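Local atomic coordinates of neuraminidase (Influenza A virus, PDB entry 4K3Y), a protein that forms the tetrameric, beta-propeller ectodomain of a neuraminidase-like surface protein of a bat influenza A virus, whose substrate is uncertain. Residues T133-Q145 / T158-R172. Residues are numbered along the deposited sequence; the frame is centred on the assembly and turned at random.
Sequences TIHPTNGGPLRTQ and TIIADGTTYTASSHR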
loop_
_atom_site.group_PDB
_atom_site.type_symbol
_atom_site.label_atom_id
_atom_site.label_comp_id
_atom_site.label_asym_id
_atom_site.label_seq_id
_atom_site.Cartn_x
_atom_site.Cartn_y
_atom_site.Cartn_z
ATOM N N THR C 133 30.717 -5.659 -0.655
ATOM C CA THR C 133 31.205 -4.298 -0.604
ATOM C C THR C 133 32.460 -4.160 -1.478
ATOM O O THR C 133 33.337 -5.032 -1.460
ATOM C CB THR C 133 31.465 -3.853 0.854
ATOM O OG1 THR C 133 31.894 -2.487 0.877
ATOM C CG2 THR C 133 32.526 -4.723 1.507
ATOM N N ILE C 134 32.527 -3.080 -2.261
ATOM C CA ILE C 134 33.636 -2.866 -3.188
ATOM C C ILE C 134 34.429 -1.607 -2.858
ATOM O O ILE C 134 33.846 -0.574 -2.519
ATOM C CB ILE C 134 33.138 -2.781 -4.634
ATOM C CG1 ILE C 134 32.367 -4.051 -5.001
ATOM C CG2 ILE C 134 34.313 -2.566 -5.585
ATOM C CD1 ILE C 134 31.839 -4.057 -6.434
ATOM N N HIS C 135 35.758 -1.692 -2.966
ATOM C CA HIS C 135 36.628 -0.588 -2.548
ATOM C C HIS C 135 37.567 -0.062 -3.628
ATOM O O HIS C 135 38.014 -0.814 -4.509
ATOM C CB HIS C 135 37.413 -0.979 -1.299
ATOM C CG HIS C 135 36.539 -1.374 -0.161
ATOM N ND1 HIS C 135 36.035 -2.652 -0.017
ATOM C CD2 HIS C 135 36.035 -0.654 0.873
ATOM C CE1 HIS C 135 35.284 -2.708 1.065
ATOM N NE2 HIS C 135 35.267 -1.508 1.625
ATOM N N PRO C 136 37.864 1.248 -3.564
ATOM C CA PRO C 136 38.746 1.862 -4.563
ATOM C C PRO C 136 40.194 1.417 -4.415
ATOM O O PRO C 136 40.749 1.434 -3.320
ATOM C CB PRO C 136 38.608 3.371 -4.284
ATOM C CG PRO C 136 38.131 3.461 -2.858
ATOM C CD PRO C 136 37.295 2.236 -2.624
ATOM N N THR C 137 40.784 0.997 -5.526
ATOM C CA THR C 137 42.224 0.819 -5.612
ATOM C C THR C 137 42.853 2.186 -5.896
ATOM O O THR C 137 43.664 2.693 -5.112
ATOM C CB THR C 137 42.599 -0.183 -6.741
ATOM O OG1 THR C 137 43.088 0.515 -7.896
ATOM C CG2 THR C 137 41.384 -1.004 -7.147
ATOM N N ASN C 138 42.418 2.785 -7.005
ATOM C CA ASN C 138 43.057 3.960 -7.588
ATOM C C ASN C 138 42.569 5.346 -7.114
ATOM O O ASN C 138 42.431 6.265 -7.927
ATOM C CB ASN C 138 43.013 3.881 -9.124
ATOM C CG ASN C 138 44.000 2.861 -9.695
ATOM O OD1 ASN C 138 43.770 2.308 -10.772
ATOM N ND2 ASN C 138 45.104 2.617 -8.979
ATOM N N GLY C 139 42.328 5.503 -5.811
ATOM C CA GLY C 139 42.133 6.826 -5.233
ATOM C C GLY C 139 40.712 7.257 -4.896
ATOM O O GLY C 139 40.497 8.012 -3.940
ATOM N N GLY C 140 39.740 6.800 -5.686
ATOM C CA GLY C 140 38.346 7.120 -5.436
ATOM C C GLY C 140 38.003 8.538 -5.852
ATOM O O GLY C 140 38.881 9.297 -6.271
ATOM N N PRO C 141 36.719 8.912 -5.729
ATOM C CA PRO C 141 35.699 8.034 -5.158
ATOM C C PRO C 141 35.141 7.091 -6.230
ATOM O O PRO C 141 35.157 7.425 -7.426
ATOM C CB PRO C 141 34.629 9.031 -4.713
ATOM C CG PRO C 141 34.676 10.085 -5.798
ATOM C CD PRO C 141 36.129 10.160 -6.255
ATOM N N LEU C 142 34.685 5.915 -5.807
ATOM C CA LEU C 142 34.031 4.968 -6.713
ATOM C C LEU C 142 32.764 5.572 -7.318
ATOM O O LEU C 142 32.091 6.403 -6.685
ATOM C CB LEU C 142 33.699 3.661 -5.980
ATOM C CG LEU C 142 34.605 2.445 -6.223
ATOM C CD1 LEU C 142 36.022 2.838 -6.651
ATOM C CD2 LEU C 142 34.658 1.562 -4.991
ATOM N N ARG C 143 32.444 5.159 -8.542
ATOM C CA ARG C 143 31.270 5.673 -9.253
ATOM C C ARG C 143 30.479 4.568 -9.949
ATOM O O ARG C 143 31.011 3.877 -10.833
ATOM C CB ARG C 143 31.702 6.672 -10.327
ATOM C CG ARG C 143 32.193 8.020 -9.834
ATOM C CD ARG C 143 33.213 8.579 -10.822
ATOM N NE ARG C 143 34.555 8.375 -10.302
ATOM C CZ ARG C 143 35.636 8.165 -11.043
ATOM N NH1 ARG C 143 35.558 8.132 -12.364
ATOM N NH2 ARG C 143 36.806 7.999 -10.448
ATOM N N THR C 144 29.204 4.422 -9.588
ATOM C CA THR C 144 28.311 3.514 -10.329
ATOM C C THR C 144 27.916 4.082 -11.695
ATOM O O THR C 144 28.221 5.237 -12.010
ATOM C CB THR C 144 27.032 3.211 -9.553
ATOM O OG1 THR C 144 26.110 4.304 -9.694
ATOM C CG2 THR C 144 27.351 2.982 -8.077
ATOM N N GLN C 145 27.215 3.290 -12.496
ATOM C CA GLN C 145 26.886 3.725 -13.847
ATOM C C GLN C 145 25.650 4.619 -13.881
ATOM O O GLN C 145 25.277 5.125 -14.952
ATOM C CB GLN C 145 26.703 2.532 -14.771
ATOM C CG GLN C 145 25.953 1.389 -14.131
ATOM C CD GLN C 145 25.850 0.179 -15.042
ATOM O OE1 GLN C 145 25.799 -0.967 -14.578
ATOM N NE2 GLN C 145 25.795 0.426 -16.344
ATOM N N THR C 158 27.604 -5.105 -14.064
ATOM C CA THR C 158 27.640 -3.663 -13.861
ATOM C C THR C 158 29.065 -3.168 -14.057
ATOM O O THR C 158 30.014 -3.960 -13.998
ATOM C CB THR C 158 27.122 -3.258 -12.463
ATOM O OG1 THR C 158 27.078 -1.826 -12.358
ATOM C CG2 THR C 158 28.015 -3.822 -11.359
ATOM N N ILE C 159 29.213 -1.865 -14.306
ATOM C CA ILE C 159 30.529 -1.268 -14.501
ATOM C C ILE C 159 30.778 -0.192 -13.445
ATOM O O ILE C 159 29.895 0.609 -13.164
ATOM C CB ILE C 159 30.672 -0.704 -15.925
ATOM C CG1 ILE C 159 30.434 -1.823 -16.943
ATOM C CG2 ILE C 159 32.059 -0.088 -16.121
ATOM C CD1 ILE C 159 30.048 -1.366 -18.342
ATOM N N ILE C 160 31.969 -0.193 -12.850
ATOM C CA ILE C 160 32.308 0.778 -11.806
ATOM C C ILE C 160 33.574 1.555 -12.141
ATOM O O ILE C 160 34.555 0.990 -12.625
ATOM C CB ILE C 160 32.454 0.102 -10.433
ATOM C CG1 ILE C 160 31.128 -0.563 -10.050
ATOM C CG2 ILE C 160 32.895 1.105 -9.357
ATOM C CD1 ILE C 160 31.133 -1.169 -8.678
ATOM N N ALA C 161 33.540 2.859 -11.876
ATOM C CA ALA C 161 34.646 3.746 -12.209
ATOM C C ALA C 161 35.469 4.135 -10.981
ATOM O O ALA C 161 34.919 4.397 -9.906
ATOM C CB ALA C 161 34.125 4.988 -12.910
ATOM N N ASP C 162 36.788 4.176 -11.162
ATOM C CA ASP C 162 37.711 4.684 -10.155
ATOM C C ASP C 162 38.591 5.761 -10.797
ATOM O O ASP C 162 38.418 6.095 -11.979
ATOM C CB ASP C 162 38.580 3.550 -9.607
ATOM C CG ASP C 162 39.080 3.816 -8.195
ATOM O OD1 ASP C 162 39.104 4.993 -7.763
ATOM O OD2 ASP C 162 39.459 2.837 -7.516
ATOM N N GLY C 163 39.527 6.308 -10.020
ATOM C CA GLY C 163 40.375 7.390 -10.488
ATOM C C GLY C 163 39.986 8.714 -9.862
ATOM O O GLY C 163 38.842 8.904 -9.455
ATOM N N THR C 164 40.936 9.637 -9.785
ATOM C CA THR C 164 40.675 10.939 -9.172
ATOM C C THR C 164 40.424 12.039 -10.210
ATOM O O THR C 164 39.899 13.097 -9.883
ATOM C CB THR C 164 41.824 11.356 -8.244
ATOM O OG1 THR C 164 43.080 11.178 -8.917
ATOM C CG2 THR C 164 41.809 10.522 -6.976
ATOM N N THR C 165 40.797 11.763 -11.457
ATOM C CA THR C 165 40.624 12.690 -12.568
ATOM C C THR C 165 40.013 11.927 -13.765
ATOM O O THR C 165 40.131 10.707 -13.834
ATOM C CB THR C 165 41.988 13.363 -12.923
ATOM O OG1 THR C 165 41.913 13.994 -14.205
ATOM C CG2 THR C 165 43.101 12.343 -12.957
ATOM N N TYR C 166 39.347 12.610 -14.698
ATOM C CA TYR C 166 38.816 11.897 -15.871
ATOM C C TYR C 166 39.931 11.516 -16.835
ATOM O O TYR C 166 39.752 10.654 -17.707
ATOM C CB TYR C 166 37.732 12.703 -16.593
ATOM C CG TYR C 166 36.511 12.930 -15.746
ATOM C CD1 TYR C 166 35.758 11.857 -15.287
ATOM C CD2 TYR C 166 36.114 14.210 -15.388
ATOM C CE1 TYR C 166 34.634 12.051 -14.494
ATOM C CE2 TYR C 166 34.987 14.416 -14.593
ATOM C CZ TYR C 166 34.254 13.329 -14.153
ATOM O OH TYR C 166 33.142 13.513 -13.368
ATOM N N THR C 167 41.083 12.163 -16.659
ATOM C CA THR C 167 42.253 11.940 -17.501
ATOM C C THR C 167 43.025 10.693 -17.078
ATOM O O THR C 167 43.887 10.208 -17.815
ATOM C CB THR C 167 43.193 13.153 -17.463
ATOM O OG1 THR C 167 43.804 13.248 -16.169
ATOM C CG2 THR C 167 42.416 14.432 -17.749
ATOM N N ALA C 168 42.717 10.188 -15.888
ATOM C CA ALA C 168 43.317 8.958 -15.395
ATOM C C ALA C 168 42.251 8.088 -14.736
ATOM O O ALA C 168 42.356 7.738 -13.556
ATOM C CB ALA C 168 44.435 9.274 -14.412
ATOM N N SER C 169 41.214 7.753 -15.496
ATOM C CA SER C 169 40.109 6.954 -14.970
ATOM C C SER C 169 40.327 5.462 -15.214
ATOM O O SER C 169 40.742 5.055 -16.306
ATOM C CB SER C 169 38.790 7.393 -15.611
ATOM O OG SER C 169 38.925 7.548 -17.013
ATOM N N SER C 170 40.057 4.642 -14.200
ATOM C CA SER C 170 40.050 3.197 -14.406
ATOM C C SER C 170 38.620 2.666 -14.341
ATOM O O SER C 170 37.771 3.230 -13.644
ATOM C CB SER C 170 40.958 2.491 -13.397
ATOM O OG SER C 170 40.600 2.806 -12.063
ATOM N N HIS C 171 38.344 1.596 -15.078
ATOM C CA HIS C 171 36.991 1.034 -15.109
ATOM C C HIS C 171 37.005 -0.492 -15.039
ATOM O O HIS C 171 37.893 -1.147 -15.585
ATOM C CB HIS C 171 36.236 1.537 -16.347
ATOM C CG HIS C 171 36.341 3.019 -16.533
ATOM N ND1 HIS C 171 35.512 3.912 -15.888
ATOM C CD2 HIS C 171 37.217 3.767 -17.244
ATOM C CE1 HIS C 171 35.855 5.144 -16.216
ATOM N NE2 HIS C 171 36.888 5.084 -17.037
ATOM N N ARG C 172 36.024 -1.051 -14.344
ATOM C CA ARG C 172 35.970 -2.489 -14.133
ATOM C C ARG C 172 34.615 -3.100 -14.447
ATOM O O ARG C 172 33.566 -2.528 -14.136
ATOM C CB ARG C 172 36.360 -2.820 -12.696
ATOM C CG ARG C 172 37.846 -2.681 -12.430
ATOM C CD ARG C 172 38.155 -3.022 -10.997
ATOM N NE ARG C 172 39.590 -3.065 -10.744
ATOM C CZ ARG C 172 40.125 -3.470 -9.594
ATOM N NH1 ARG C 172 39.329 -3.869 -8.603
ATOM N NH2 ARG C 172 41.449 -3.482 -9.437
#
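Asp162 OD1 is held by two backbone N-H groups, one from each segment: Gly140 N donates to it at 2.8 Å, through the syn lone pair, and Gly163 N of its own segment arrives on the anti side. Asp162 OD2 accepts from the backbone N of Asn138 at 3.0 Å, from well above the carboxylate plane. With CG anti to the backbone N (chi1 -154°), the carboxylate is carried to the backbone N-H groups of the 136-140 loop, and the CD1 methyl of Leu142 lies against it, 3.5 Å from Asp162 OD2.

Past the cis peptide before Pro141, the chain runs antiparallel to strand 155-162. Arg143 and Ala161 form a hydrogen-bonded pair, with Arg143 N to Ala161 O and Ala161 N to Arg143 O both at 2.9 Å. The arginine side chain, bent at chi3 (-102°), folds back so that Arg143 NE donates to Pro141 O at 3.1 Å, while the Ala161 methyl sits over one guanidinium face. NH1 forms a salt bridge with Glu195, outside the two segments.

Farther along, Thr158 OG1 donates to Gln145 OE1 at 2.7 Å, from a position tilted out of the amide plane; Gln145 NE2 in turn hydrogen-bonds to Pro197 O. On the apolar side, Ile134 and Ile160 meet tip to tip through their CD1 methyls, and Leu142 CG rests on the CG2 branch of Ile160.

The contact thus joins two successive four-stranded blades of the neuraminidase propeller, the linker leaving strand 129-134 pairing briefly with the next blade. Multiple N-H donors around Asp162 would probably stabilise its negative charge and hold the glycine-containing turn against that blade.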